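Long-range contact in DyP2 (Amycolatopsis sp. ATCC 39116, PDB 4G2C), which is a haem-containing dye peroxidase from a lignin-reactive bacterium, probably using peroxide to oxidise dyes and other substrates: residues H62-F74 / I164-V178. Sequence-based numbering, arbitrary orientation.
Sequences HVRDRLTVLFLGF and IDAVLLLGDATAGPV. With ACT (acetate ion), chain T; ACT (acetate ion), chain L.
Strands 66-74 and 166-172 run antiparallel, their axes approaching to 4.6 Å, and paired N-H to C=O bonds join Arg66 with Asp172, Thr68 with Leu170 and Leu70 with Leu168. A classic beta bulge closes each end: Asp65 and Arg66 both face Asp172, while Asp165 and Ala166 both face Leu72. At the second bulge Leu72 N still bonds to Ala166 O, but Leu72 O takes Asp165 N, with a weak bond from Ala166 N. Beyond it the carboxylate of Asp165 takes over the pairing. Its OD2 receives Phe74 N at 2.8 Å in an almost straight bond on the anti side, its OD1 is held by His122, and its CB sits over the Phe74 ring in a CH-pi contact, 3.8 Å from the centroid. Ala166 CB meets the same ring at CZ, 3.6 Å away.

On the face bearing Leu70, Leu72 and Leu168, the side chains of Leu72 and Leu168 meet at about a right angle, with Leu72 CD1 a tight 3.4 Å from Leu168 CD1; helix 175-188 packs against this face. On the other, chi1 of 63° turns Val167 CG2, anti to the backbone N, to within 3.6 Å of Phe71 CE1, and Val69 CG1 touches the same methyl. Arg66 bends at chi2 (-59°), laying its guanidinium face on Ala175 CB while CG packs on Thr174 C. With an alanine here, the Ala175 methyl would probably lose the flat group over it. Strand 66-74 is the middle strand of the antiparallel sheet, with 166-172 between it and 114-119, in a ferredoxin-like alpha+beta domain, as in other dye-decolourising peroxidases.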
loop_
_atom_site.group_PDB
_atom_site.type_symbol
_atom_site.label_atom_id
_atom_site.label_comp_id
_atom_site.label_asym_id
_atom_site.label_seq_id
_atom_site.Cartn_x
_atom_site.Cartn_y
_atom_site.Cartn_z
ATOM N N HIS A 62 -10.086 5.159 -2.459
ATOM C CA HIS A 62 -11.128 5.280 -3.473
ATOM C C HIS A 62 -11.210 3.956 -4.222
ATOM O O HIS A 62 -10.190 3.309 -4.454
ATOM C CB HIS A 62 -10.830 6.437 -4.426
ATOM C CG HIS A 62 -12.016 6.903 -5.219
ATOM N ND1 HIS A 62 -12.568 6.164 -6.245
ATOM C CD2 HIS A 62 -12.744 8.045 -5.145
ATOM C CE1 HIS A 62 -13.585 6.826 -6.765
ATOM N NE2 HIS A 62 -13.715 7.967 -6.112
ATOM N N VAL A 63 -12.424 3.531 -4.553
ATOM C CA VAL A 63 -12.610 2.348 -5.379
ATOM C C VAL A 63 -11.858 2.593 -6.669
ATOM O O VAL A 63 -11.969 3.669 -7.260
ATOM C CB VAL A 63 -14.111 2.112 -5.709
ATOM C CG1 VAL A 63 -14.649 3.246 -6.600
ATOM C CG2 VAL A 63 -14.322 0.749 -6.371
ATOM N N ARG A 64 -11.094 1.598 -7.101
ATOM C CA ARG A 64 -10.225 1.752 -8.255
ATOM C C ARG A 64 -9.941 0.397 -8.901
ATOM O O ARG A 64 -8.799 0.098 -9.258
ATOM C CB ARG A 64 -8.910 2.430 -7.828
ATOM C CG ARG A 64 -8.162 1.654 -6.748
ATOM C CD ARG A 64 -7.234 2.536 -5.909
ATOM N NE ARG A 64 -6.553 1.713 -4.911
ATOM C CZ ARG A 64 -7.143 1.243 -3.815
ATOM N NH1 ARG A 64 -8.411 1.548 -3.575
ATOM N NH2 ARG A 64 -6.471 0.472 -2.964
ATOM N N ASP A 65 -10.986 -0.413 -9.045
ATOM C CA ASP A 65 -10.853 -1.780 -9.563
ATOM C C ASP A 65 -10.357 -1.730 -10.998
ATOM O O ASP A 65 -9.761 -2.670 -11.500
ATOM C CB ASP A 65 -12.194 -2.522 -9.492
ATOM C CG ASP A 65 -12.675 -2.729 -8.065
ATOM O OD1 ASP A 65 -11.829 -2.899 -7.153
ATOM O OD2 ASP A 65 -13.901 -2.728 -7.848
ATOM N N ARG A 66 -10.630 -0.615 -11.657
ATOM C CA ARG A 66 -10.026 -0.303 -12.938
ATOM C C ARG A 66 -9.258 0.963 -12.684
ATOM O O ARG A 66 -9.825 1.948 -12.216
ATOM C CB ARG A 66 -11.097 -0.065 -14.012
ATOM C CG ARG A 66 -11.794 -1.336 -14.491
ATOM C CD ARG A 66 -10.775 -2.315 -15.064
ATOM N NE ARG A 66 -11.401 -3.325 -15.910
ATOM C CZ ARG A 66 -11.234 -3.407 -17.228
ATOM N NH1 ARG A 66 -10.440 -2.543 -17.860
ATOM N NH2 ARG A 66 -11.858 -4.361 -17.914
ATOM N N LEU A 67 -7.966 0.930 -12.968
ATOM C CA LEU A 67 -7.102 2.066 -12.702
ATOM C C LEU A 67 -6.152 2.308 -13.861
ATOM O O LEU A 67 -5.469 1.393 -14.324
ATOM C CB LEU A 67 -6.296 1.829 -11.421
ATOM C CG LEU A 67 -5.180 2.829 -11.128
ATOM C CD1 LEU A 67 -5.774 4.186 -10.772
ATOM C CD2 LEU A 67 -4.300 2.311 -10.004
ATOM N N THR A 68 -6.121 3.551 -14.324
ATOM C CA THR A 68 -5.130 3.991 -15.296
ATOM C C THR A 68 -4.142 4.915 -14.596
ATOM O O THR A 68 -4.558 5.838 -13.907
ATOM C CB THR A 68 -5.802 4.740 -16.482
ATOM O OG1 THR A 68 -6.261 3.786 -17.449
ATOM C CG2 THR A 68 -4.817 5.702 -17.151
ATOM N N VAL A 69 -2.846 4.637 -14.742
ATOM C CA VAL A 69 -1.784 5.459 -14.158
ATOM C C VAL A 69 -1.011 6.136 -15.280
ATOM O O VAL A 69 -0.566 5.467 -16.211
ATOM C CB VAL A 69 -0.761 4.608 -13.370
ATOM C CG1 VAL A 69 0.250 5.496 -12.687
ATOM C CG2 VAL A 69 -1.457 3.693 -12.352
ATOM N N LEU A 70 -0.843 7.454 -15.184
ATOM C CA LEU A 70 -0.155 8.231 -16.212
ATOM C C LEU A 70 0.983 9.029 -15.596
ATOM O O LEU A 70 0.757 9.857 -14.721
ATOM C CB LEU A 70 -1.132 9.175 -16.910
ATOM C CG LEU A 70 -2.289 8.562 -17.714
ATOM C CD1 LEU A 70 -3.186 9.667 -18.258
ATOM C CD2 LEU A 70 -1.776 7.674 -18.853
ATOM N N PHE A 71 2.207 8.760 -16.032
ATOM C CA PHE A 71 3.358 9.544 -15.609
ATOM C C PHE A 71 3.647 10.604 -16.657
ATOM O O PHE A 71 3.681 10.309 -17.850
ATOM C CB PHE A 71 4.570 8.648 -15.392
ATOM C CG PHE A 71 4.315 7.532 -14.420
ATOM C CD1 PHE A 71 4.073 7.806 -13.075
ATOM C CD2 PHE A 71 4.297 6.217 -14.845
ATOM C CE1 PHE A 71 3.829 6.787 -12.175
ATOM C CE2 PHE A 71 4.039 5.191 -13.951
ATOM C CZ PHE A 71 3.807 5.473 -12.612
ATOM N N LEU A 72 3.832 11.839 -16.212
ATOM C CA LEU A 72 3.930 12.974 -17.128
ATOM C C LEU A 72 5.306 13.624 -17.077
ATOM O O LEU A 72 6.032 13.489 -16.081
ATOM C CB LEU A 72 2.876 14.015 -16.774
ATOM C CG LEU A 72 1.430 13.532 -16.641
ATOM C CD1 LEU A 72 0.511 14.702 -16.334
ATOM C CD2 LEU A 72 0.960 12.775 -17.884
ATOM N N GLY A 73 5.651 14.329 -18.157
ATOM C CA GLY A 73 6.835 15.182 -18.211
ATOM C C GLY A 73 6.412 16.593 -18.600
ATOM O O GLY A 73 5.593 16.759 -19.491
ATOM N N PHE A 74 6.947 17.602 -17.920
ATOM C CA PHE A 74 6.611 18.989 -18.202
ATOM C C PHE A 74 7.620 19.628 -19.160
ATOM O O PHE A 74 8.759 19.915 -18.777
ATOM C CB PHE A 74 6.556 19.809 -16.900
ATOM C CG PHE A 74 5.451 19.393 -15.958
ATOM C CD1 PHE A 74 4.362 18.658 -16.418
ATOM C CD2 PHE A 74 5.502 19.743 -14.611
ATOM C CE1 PHE A 74 3.335 18.275 -15.555
ATOM C CE2 PHE A 74 4.490 19.370 -13.738
ATOM C CZ PHE A 74 3.398 18.631 -14.208
ATOM N N ILE A 164 10.478 12.101 -14.223
ATOM C CA ILE A 164 9.030 12.191 -14.096
ATOM C C ILE A 164 8.651 13.419 -13.289
ATOM O O ILE A 164 9.233 13.692 -12.233
ATOM C CB ILE A 164 8.483 10.938 -13.413
ATOM C CG1 ILE A 164 8.787 9.709 -14.274
ATOM C CG2 ILE A 164 6.986 11.078 -13.115
ATOM C CD1 ILE A 164 8.468 8.402 -13.595
ATOM N N ASP A 165 7.666 14.153 -13.792
ATOM C CA ASP A 165 7.223 15.363 -13.131
ATOM C C ASP A 165 5.902 15.169 -12.391
ATOM O O ASP A 165 5.668 15.788 -11.350
ATOM C CB ASP A 165 7.132 16.508 -14.138
ATOM C CG ASP A 165 8.505 16.953 -14.621
ATOM O OD1 ASP A 165 9.372 17.191 -13.755
ATOM O OD2 ASP A 165 8.723 17.043 -15.854
ATOM N N ALA A 166 5.052 14.293 -12.909
ATOM C CA ALA A 166 3.719 14.176 -12.353
ATOM C C ALA A 166 3.087 12.799 -12.553
ATOM O O ALA A 166 3.409 12.072 -13.496
ATOM C CB ALA A 166 2.819 15.275 -12.929
ATOM N N VAL A 167 2.171 12.437 -11.664
ATOM C CA VAL A 167 1.395 11.228 -11.896
ATOM C C VAL A 167 -0.088 11.545 -11.890
ATOM O O VAL A 167 -0.558 12.382 -11.115
ATOM C CB VAL A 167 1.698 10.132 -10.861
ATOM C CG1 VAL A 167 1.296 10.598 -9.455
ATOM C CG2 VAL A 167 0.977 8.848 -11.236
ATOM N N LEU A 168 -0.822 10.890 -12.776
ATOM C CA LEU A 168 -2.276 11.000 -12.785
ATOM C C LEU A 168 -2.848 9.635 -12.455
ATOM O O LEU A 168 -2.403 8.622 -13.008
ATOM C CB LEU A 168 -2.776 11.434 -14.158
ATOM C CG LEU A 168 -2.795 12.931 -14.421
ATOM C CD1 LEU A 168 -1.569 13.575 -13.835
ATOM C CD2 LEU A 168 -2.870 13.172 -15.924
ATOM N N LEU A 169 -3.810 9.604 -11.540
ATOM C CA LEU A 169 -4.526 8.378 -11.231
ATOM C C LEU A 169 -5.995 8.551 -11.622
ATOM O O LEU A 169 -6.669 9.470 -11.168
ATOM C CB LEU A 169 -4.386 8.027 -9.744
ATOM C CG LEU A 169 -2.940 7.925 -9.225
ATOM C CD1 LEU A 169 -2.907 7.806 -7.697
ATOM C CD2 LEU A 169 -2.200 6.756 -9.862
ATOM N N LEU A 170 -6.467 7.672 -12.495
ATOM C CA LEU A 170 -7.849 7.668 -12.934
ATOM C C LEU A 170 -8.449 6.325 -12.556
ATOM O O LEU A 170 -8.067 5.294 -13.115
ATOM C CB LEU A 170 -7.926 7.830 -14.453
ATOM C CG LEU A 170 -7.481 9.130 -15.112
ATOM C CD1 LEU A 170 -5.998 9.434 -14.831
ATOM C CD2 LEU A 170 -7.778 9.033 -16.616
ATOM N N GLY A 171 -9.384 6.330 -11.612
ATOM C CA GLY A 171 -9.912 5.088 -11.075
ATOM C C GLY A 171 -11.422 5.052 -10.898
ATOM O O GLY A 171 -12.071 6.081 -10.659
ATOM N N ASP A 172 -11.978 3.850 -11.006
ATOM C CA ASP A 172 -13.416 3.656 -10.905
ATOM C C ASP A 172 -13.682 2.161 -10.738
ATOM O O ASP A 172 -12.768 1.343 -10.876
ATOM C CB ASP A 172 -14.119 4.199 -12.154
ATOM C CG ASP A 172 -15.586 4.531 -11.914
ATOM O OD1 ASP A 172 -15.886 5.633 -11.396
ATOM O OD2 ASP A 172 -16.448 3.694 -12.259
ATOM N N ALA A 173 -14.929 1.813 -10.433
ATOM C CA ALA A 173 -15.330 0.422 -10.303
ATOM C C ALA A 173 -15.283 -0.292 -11.652
ATOM O O ALA A 173 -15.048 -1.491 -11.714
ATOM C CB ALA A 173 -16.737 0.333 -9.707
ATOM N N THR A 174 -15.499 0.450 -12.733
ATOM C CA THR A 174 -15.577 -0.161 -14.060
ATOM C C THR A 174 -14.790 0.661 -15.070
ATOM O O THR A 174 -14.545 1.848 -14.851
ATOM C CB THR A 174 -17.041 -0.316 -14.542
ATOM O OG1 THR A 174 -17.671 0.969 -14.586
ATOM C CG2 THR A 174 -17.845 -1.214 -13.604
ATOM N N ALA A 175 -14.405 0.016 -16.173
ATOM C CA ALA A 175 -13.571 0.620 -17.214
ATOM C C ALA A 175 -14.193 1.848 -17.882
ATOM O O ALA A 175 -13.492 2.793 -18.245
ATOM C CB ALA A 175 -13.207 -0.434 -18.273
ATOM N N GLY A 176 -15.512 1.829 -18.034
ATOM C CA GLY A 176 -16.217 2.864 -18.761
ATOM C C GLY A 176 -15.880 4.295 -18.390
ATOM O O GLY A 176 -15.365 5.060 -19.219
ATOM N N PRO A 177 -16.189 4.684 -17.146
ATOM C CA PRO A 177 -15.953 6.061 -16.693
ATOM C C PRO A 177 -14.457 6.399 -16.617
ATOM O O PRO A 177 -14.083 7.577 -16.588
ATOM C CB PRO A 177 -16.575 6.082 -15.303
ATOM C CG PRO A 177 -17.531 4.916 -15.293
ATOM C CD PRO A 177 -16.883 3.875 -16.137
ATOM N N VAL A 178 -13.602 5.383 -16.598
ATOM C CA VAL A 178 -12.170 5.656 -16.695
ATOM C C VAL A 178 -11.809 6.110 -18.106
ATOM O O VAL A 178 -11.042 7.058 -18.285
ATOM C CB VAL A 178 -11.317 4.454 -16.285
ATOM C CG1 VAL A 178 -9.877 4.744 -16.579
ATOM C CG2 VAL A 178 -11.525 4.157 -14.798
HETATM C C ACT T . -8.345 0.221 -16.862
HETATM O O ACT T . -9.474 0.483 -17.360
HETATM O OXT ACT T . -8.277 -0.703 -16.003
HETATM C CH3 ACT T . -7.123 0.978 -17.272
HETATM C C ACT L . -8.661 -0.584 -0.145
HETATM O O ACT L . -9.320 -0.227 -1.168
HETATM O OXT ACT L . -7.606 -1.253 -0.333
HETATM C CH3 ACT L . -9.104 -0.232 1.249
#